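Local coordinates for protein putative hydrolase (Acinetobacter sp. NBRC 100985, PDB 4XUK) that probably hydrolyses organophosphorus triesters and lactones with a two-zinc centre of the metallo-beta-lactamase superfamily, at residues A[46-51]-A[222-227]. The protein carries 2 engineered substitutions. Residues are numbered along the deposited sequence; the frame is centred on the assembly and turned at random.
Sequences YYADQE and SHTVQF
One face of the Tyr-46 ring lies against the backbone and methyl of Thr-224. CA of Thr-224 stands 4.0 Å from the ring centroid of Tyr-46 and 24° off the ring normal, the geometry of a CH-pi contact, displaced toward the CE2 side of the rim. At the root of the ring, CG2 of Thr-224 approaches CG of Tyr-46 to 3.5 Å and touches CB as closely. The tyrosine and threonine side chains run antiparallel alongside one another, so the methyl comes to lie over the base of the ring. With chi1 at 58°, the threonine puts OG1 between its backbone N and carbonyl carbon, which leaves CG2 anti to that carbon. The same methyl sits over the centre of the imidazole of His-223, 3.5 Å above its plane, and thus occupies the corner formed by two rings whose planes meet obliquely at 66°. Ala-48 adds only a marginal contact, its CB 4.5 Å from CG2 of Thr-224. In the fold, the contact joins two turns at helix ends: a Schellman motif with Tyr-47 as C-prime residue closes helix 36-45, and Thr-224 is the N-cap residue of helix 225-228, although its side chain does not cap the helix. No direct hydrogen bond crosses between 46-51 and 222-227; two waters bridge them instead. One molecule donates to Tyr-46 OH and to His-223 O, the latter over 2.8 Å; the phenol also hydrogen-bonds Asp-228 OD1, so two partners fix its outer end. A second water donates to Tyr-46 O and lies in the imidazole plane, 3.0 Å from His-223 NE2. Beyond the contact, Leu-43 of helix 36-45 touches Thr-224, while Ile-285 of the second subunit packs on Tyr-46, placing this tyrosine at the dimer interface.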
loop_
_atom_site.group_PDB
_atom_site.type_symbol
_atom_site.label_atom_id
_atom_site.label_comp_id
_atom_site.label_asym_id
_atom_site.label_seq_id
_atom_site.Cartn_x
_atom_site.Cartn_y
_atom_site.Cartn_z
ATOM N N TYR A 46 7.938 12.708 -2.110
ATOM C CA TYR A 46 7.292 11.458 -1.737
ATOM C C TYR A 46 7.016 11.381 -0.240
ATOM O O TYR A 46 6.706 10.303 0.281
ATOM C CB TYR A 46 8.158 10.267 -2.152
ATOM C CG TYR A 46 8.188 9.982 -3.637
ATOM C CD1 TYR A 46 7.217 9.183 -4.236
ATOM C CD2 TYR A 46 9.209 10.477 -4.438
ATOM C CE1 TYR A 46 7.257 8.908 -5.598
ATOM C CE2 TYR A 46 9.258 10.204 -5.786
ATOM C CZ TYR A 46 8.285 9.418 -6.363
ATOM O OH TYR A 46 8.350 9.153 -7.720
ATOM N N TYR A 47 7.114 12.523 0.443
ATOM C CA TYR A 47 6.881 12.582 1.884
ATOM C C TYR A 47 7.653 11.475 2.613
ATOM O O TYR A 47 7.084 10.662 3.346
ATOM C CB TYR A 47 5.383 12.530 2.164
ATOM C CG TYR A 47 4.674 13.789 1.699
ATOM C CD1 TYR A 47 4.270 13.942 0.376
ATOM C CD2 TYR A 47 4.432 14.826 2.579
ATOM C CE1 TYR A 47 3.633 15.083 -0.046
ATOM C CE2 TYR A 47 3.794 15.967 2.171
ATOM C CZ TYR A 47 3.397 16.090 0.862
ATOM O OH TYR A 47 2.755 17.242 0.468
ATOM N N ALA A 48 8.956 11.454 2.367
ATOM C CA ALA A 48 9.829 10.381 2.816
ATOM C C ALA A 48 11.140 10.953 3.328
ATOM O O ALA A 48 12.150 10.236 3.388
ATOM C CB ALA A 48 10.105 9.418 1.649
ATOM N N ASP A 49 11.132 12.229 3.658
ATOM C CA ASP A 49 12.320 12.955 4.080
ATOM C C ASP A 49 12.505 12.980 5.598
ATOM O O ASP A 49 12.822 13.981 6.155
ATOM C CB ASP A 49 12.314 14.386 3.535
ATOM C CG ASP A 49 13.730 14.988 3.389
ATOM O OD1 ASP A 49 14.713 14.265 3.208
ATOM O OD2 ASP A 49 13.845 16.210 3.480
ATOM N N GLN A 50 12.328 11.843 6.248
ATOM C CA GLN A 50 12.381 11.766 7.698
ATOM C C GLN A 50 13.826 11.700 8.228
ATOM O O GLN A 50 14.651 11.035 7.692
ATOM C CB GLN A 50 11.498 10.653 8.276
ATOM C CG GLN A 50 10.833 9.707 7.279
ATOM C CD GLN A 50 10.680 8.259 7.780
ATOM O OE1 GLN A 50 11.050 7.341 7.113
ATOM N NE2 GLN A 50 10.102 8.082 8.960
ATOM N N GLU A 51 14.130 12.446 9.266
ATOM C CA GLU A 51 15.489 12.478 9.780
ATOM C C GLU A 51 15.976 11.100 10.185
ATOM O O GLU A 51 17.121 10.852 10.133
ATOM C CB GLU A 51 15.590 13.454 10.947
ATOM C CG GLU A 51 16.995 13.853 11.356
ATOM C CD GLU A 51 18.036 13.778 10.244
ATOM O OE1 GLU A 51 18.030 14.615 9.321
ATOM O OE2 GLU A 51 18.884 12.873 10.316
ATOM N N SER A 222 14.652 1.770 -3.788
ATOM C CA SER A 222 13.793 2.879 -3.383
ATOM C C SER A 222 12.715 3.090 -4.429
ATOM O O SER A 222 12.960 2.843 -5.611
ATOM C CB SER A 222 14.647 4.151 -3.235
ATOM O OG SER A 222 15.298 4.486 -4.459
ATOM N N HIS A 223 11.525 3.528 -4.012
ATOM C CA HIS A 223 10.487 3.875 -4.977
ATOM C C HIS A 223 10.533 5.362 -5.284
ATOM O O HIS A 223 9.685 5.876 -6.019
ATOM C CB HIS A 223 9.086 3.498 -4.452
ATOM C CG HIS A 223 8.691 4.234 -3.209
ATOM N ND1 HIS A 223 9.434 4.181 -2.050
ATOM C CD2 HIS A 223 7.639 5.048 -2.946
ATOM C CE1 HIS A 223 8.861 4.931 -1.126
ATOM N NE2 HIS A 223 7.770 5.470 -1.645
ATOM N N THR A 224 11.537 6.041 -4.727
ATOM C CA THR A 224 11.615 7.494 -4.765
ATOM C C THR A 224 12.773 7.962 -5.648
ATOM O O THR A 224 12.581 8.221 -6.835
ATOM C CB THR A 224 11.760 8.088 -3.337
ATOM O OG1 THR A 224 12.924 7.550 -2.698
ATOM C CG2 THR A 224 10.543 7.725 -2.493
ATOM N N VAL A 225 13.965 8.061 -5.063
ATOM C CA VAL A 225 15.143 8.572 -5.774
ATOM C C VAL A 225 15.403 7.814 -7.074
ATOM O O VAL A 225 15.596 8.426 -8.131
ATOM C CB VAL A 225 16.412 8.493 -4.892
ATOM C CG1 VAL A 225 17.638 8.935 -5.672
ATOM C CG2 VAL A 225 16.256 9.364 -3.645
ATOM N N GLN A 226 15.396 6.481 -7.006
ATOM C CA GLN A 226 15.796 5.685 -8.164
ATOM C C GLN A 226 14.685 5.455 -9.189
ATOM O O GLN A 226 14.892 4.775 -10.198
ATOM C CB GLN A 226 16.412 4.363 -7.709
ATOM C CG GLN A 226 17.683 4.544 -6.900
ATOM C CD GLN A 226 18.087 3.265 -6.209
ATOM O OE1 GLN A 226 17.322 2.710 -5.427
ATOM N NE2 GLN A 226 19.278 2.775 -6.518
ATOM N N PHE A 227 13.507 6.018 -8.944
ATOM C CA PHE A 227 12.494 6.051 -9.994
ATOM C C PHE A 227 12.497 7.401 -10.719
ATOM O O PHE A 227 12.508 7.437 -11.950
ATOM C CB PHE A 227 11.102 5.678 -9.457
ATOM C CG PHE A 227 10.852 4.183 -9.424
ATOM C CD1 PHE A 227 11.458 3.386 -8.458
ATOM C CD2 PHE A 227 10.034 3.577 -10.372
ATOM C CE1 PHE A 227 11.243 2.011 -8.428
ATOM C CE2 PHE A 227 9.812 2.193 -10.347
ATOM C CZ PHE A 227 10.420 1.417 -9.369
HETATM O O HOH W 1 7.689 6.304 -7.867
HETATM O O HOH W 2 6.690 7.309 0.472
#